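S-adenosylmethionine:tRNA ribosyltransferase-isomerase (Thermotoga maritima, PDB 1VKY) probably transfers and isomerises the ribose moiety of S-adenosylmethionine onto preQ1-modified tRNA, giving epoxyqueuosine in the queuosine pathway. Local coordinates at residues B[61-66]-B[253-258]. Numbering follows the deposited sequence.
Sequences YLEPGD and GNRIVA
A salt-bridge network of Glu63, Asp66 and Arg255 joins the type II turn leading into strand 67-75 to the start of strand 256-259, its parallel neighbour in the mixed sheet. Asp66, the last residue of that turn, does most of the gripping. Its OD1 takes the backbone N-H of Arg255 at 3.0 Å, on the anti side but tilted out of the carboxylate plane. Its OD2 receives Arg255 NH2 at 2.8 Å, on the syn side and close to the guanidinium plane, in a nearly straight bond (163°). From the opposite face of the carboxylate the backbone N of Glu63 also donates to Asp66 OD2, so three N-H donors, two on OD2 and one on OD1, hold the carboxylate's rotation. Arg255 gets there by a bend at chi3 (-54°), which swings NH2 toward Asp66 OD2 and Tyr61 O. The same NH2 gives a more bent bond to Tyr61 O, 2.9 Å away, and a water links Tyr61 O to Arg255 NH1. Glu63 sends OE1 over one guanidinium face, 3.6 Å from Arg255 NH2; the link is electrostatic rather than a hydrogen bond. An alanine in place of Asp66 would probably leave the Arg255 backbone N and the Glu63 N without their acceptor and the guanidinium freer to swing. Beside this network Asn254 lies against the turn, its CB 3.2 Å from Gly65 O, while its OD1 is held by Arg252 at the end of helix 240-252. Toward the interior, Leu62 CD2 meets Val257 CG2 at 4.1 Å, and both side chains also touch Leu68. Next to the Asp66 side-chain bond comes the backbone pairing of Leu67 with Arg255: a buried aspartate gripping a partly exposed arginine where two neighbouring parallel strands enter a mixed sheet.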
loop_
_atom_site.group_PDB
_atom_site.type_symbol
_atom_site.label_atom_id
_atom_site.label_comp_id
_atom_site.label_asym_id
_atom_site.label_seq_id
_atom_site.Cartn_x
_atom_site.Cartn_y
_atom_site.Cartn_z
ATOM N N TYR B 61 24.611 9.669 11.139
ATOM C CA TYR B 61 25.457 8.564 10.734
ATOM C C TYR B 61 26.183 8.858 9.436
ATOM O O TYR B 61 26.979 8.063 8.999
ATOM C CB TYR B 61 24.609 7.288 10.574
ATOM C CG TYR B 61 24.015 6.867 11.885
ATOM C CD1 TYR B 61 22.745 7.270 12.238
ATOM C CD2 TYR B 61 24.775 6.153 12.822
ATOM C CE1 TYR B 61 22.184 6.916 13.460
ATOM C CE2 TYR B 61 24.243 5.800 14.056
ATOM C CZ TYR B 61 22.932 6.189 14.373
ATOM O OH TYR B 61 22.377 5.851 15.587
ATOM N N LEU B 62 25.905 10.000 8.825
ATOM C CA LEU B 62 26.424 10.307 7.514
ATOM C C LEU B 62 27.363 11.460 7.645
ATOM O O LEU B 62 27.140 12.383 8.403
ATOM C CB LEU B 62 25.299 10.628 6.503
ATOM C CG LEU B 62 24.303 9.463 6.260
ATOM C CD1 LEU B 62 23.067 9.887 5.451
ATOM C CD2 LEU B 62 24.990 8.284 5.626
ATOM N N GLU B 63 28.428 11.395 6.881
ATOM C CA GLU B 63 29.430 12.427 6.874
ATOM C C GLU B 63 29.524 13.124 5.517
ATOM O O GLU B 63 29.040 12.613 4.521
ATOM C CB GLU B 63 30.759 11.842 7.289
ATOM C CG GLU B 63 31.241 10.673 6.500
ATOM C CD GLU B 63 32.398 9.979 7.184
ATOM O OE1 GLU B 63 32.157 9.215 8.166
ATOM O OE2 GLU B 63 33.527 10.228 6.731
ATOM N N PRO B 64 30.106 14.314 5.490
ATOM C CA PRO B 64 30.303 15.036 4.244
ATOM C C PRO B 64 31.042 14.150 3.230
ATOM O O PRO B 64 31.990 13.433 3.577
ATOM C CB PRO B 64 31.164 16.241 4.672
ATOM C CG PRO B 64 30.885 16.434 6.108
ATOM C CD PRO B 64 30.620 15.075 6.652
ATOM N N GLY B 65 30.556 14.122 2.002
ATOM C CA GLY B 65 31.182 13.270 0.989
ATOM C C GLY B 65 30.585 11.867 0.852
ATOM O O GLY B 65 30.831 11.206 -0.149
ATOM N N ASP B 66 29.814 11.380 1.828
ATOM C CA ASP B 66 29.121 10.106 1.619
ATOM C C ASP B 66 28.152 10.223 0.419
ATOM O O ASP B 66 27.662 11.320 0.119
ATOM C CB ASP B 66 28.348 9.686 2.858
ATOM C CG ASP B 66 29.231 9.125 3.951
ATOM O OD1 ASP B 66 30.395 8.704 3.666
ATOM O OD2 ASP B 66 28.811 9.076 5.131
ATOM N N GLY B 253 37.550 8.161 -0.354
ATOM C CA GLY B 253 37.514 7.317 0.817
ATOM C C GLY B 253 36.196 7.413 1.580
ATOM O O GLY B 253 36.114 6.928 2.701
ATOM N N ASN B 254 35.146 7.959 0.962
ATOM C CA ASN B 254 33.793 8.028 1.625
ATOM C C ASN B 254 32.943 6.789 1.328
ATOM O O ASN B 254 33.368 5.916 0.580
ATOM C CB ASN B 254 33.021 9.262 1.171
ATOM C CG ASN B 254 33.603 10.543 1.710
ATOM O OD1 ASN B 254 34.067 11.361 0.954
ATOM N ND2 ASN B 254 33.558 10.720 3.008
ATOM N N ARG B 255 31.734 6.736 1.884
ATOM C CA ARG B 255 30.881 5.560 1.716
ATOM C C ARG B 255 29.849 5.694 0.604
ATOM O O ARG B 255 29.226 6.744 0.451
ATOM C CB ARG B 255 30.167 5.262 2.999
ATOM C CG ARG B 255 31.103 4.637 4.029
ATOM C CD ARG B 255 30.511 4.566 5.368
ATOM N NE ARG B 255 30.050 5.891 5.777
ATOM C CZ ARG B 255 29.644 6.178 6.996
ATOM N NH1 ARG B 255 29.666 5.232 7.914
ATOM N NH2 ARG B 255 29.222 7.406 7.291
ATOM N N ILE B 256 29.680 4.602 -0.136
ATOM C CA ILE B 256 28.534 4.386 -1.018
ATOM C C ILE B 256 27.420 3.690 -0.212
ATOM O O ILE B 256 27.551 2.553 0.267
ATOM C CB ILE B 256 28.941 3.564 -2.236
ATOM C CG1 ILE B 256 29.991 4.314 -3.058
ATOM C CG2 ILE B 256 27.722 3.212 -3.119
ATOM C CD1 ILE B 256 30.737 3.395 -3.975
ATOM N N VAL B 257 26.349 4.437 -0.005
ATOM C CA VAL B 257 25.237 4.018 0.763
ATOM C C VAL B 257 24.109 3.709 -0.203
ATOM O O VAL B 257 23.509 4.613 -0.784
ATOM C CB VAL B 257 24.803 5.109 1.801
ATOM C CG1 VAL B 257 23.707 4.565 2.730
ATOM C CG2 VAL B 257 26.003 5.603 2.649
ATOM N N ALA B 258 23.779 2.430 -0.343
ATOM C CA ALA B 258 22.674 2.049 -1.215
ATOM C C ALA B 258 21.373 2.242 -0.485
ATOM O O ALA B 258 21.245 1.879 0.674
ATOM C CB ALA B 258 22.810 0.625 -1.680
HETATM O O HOH W 1 28.525 6.255 10.366
#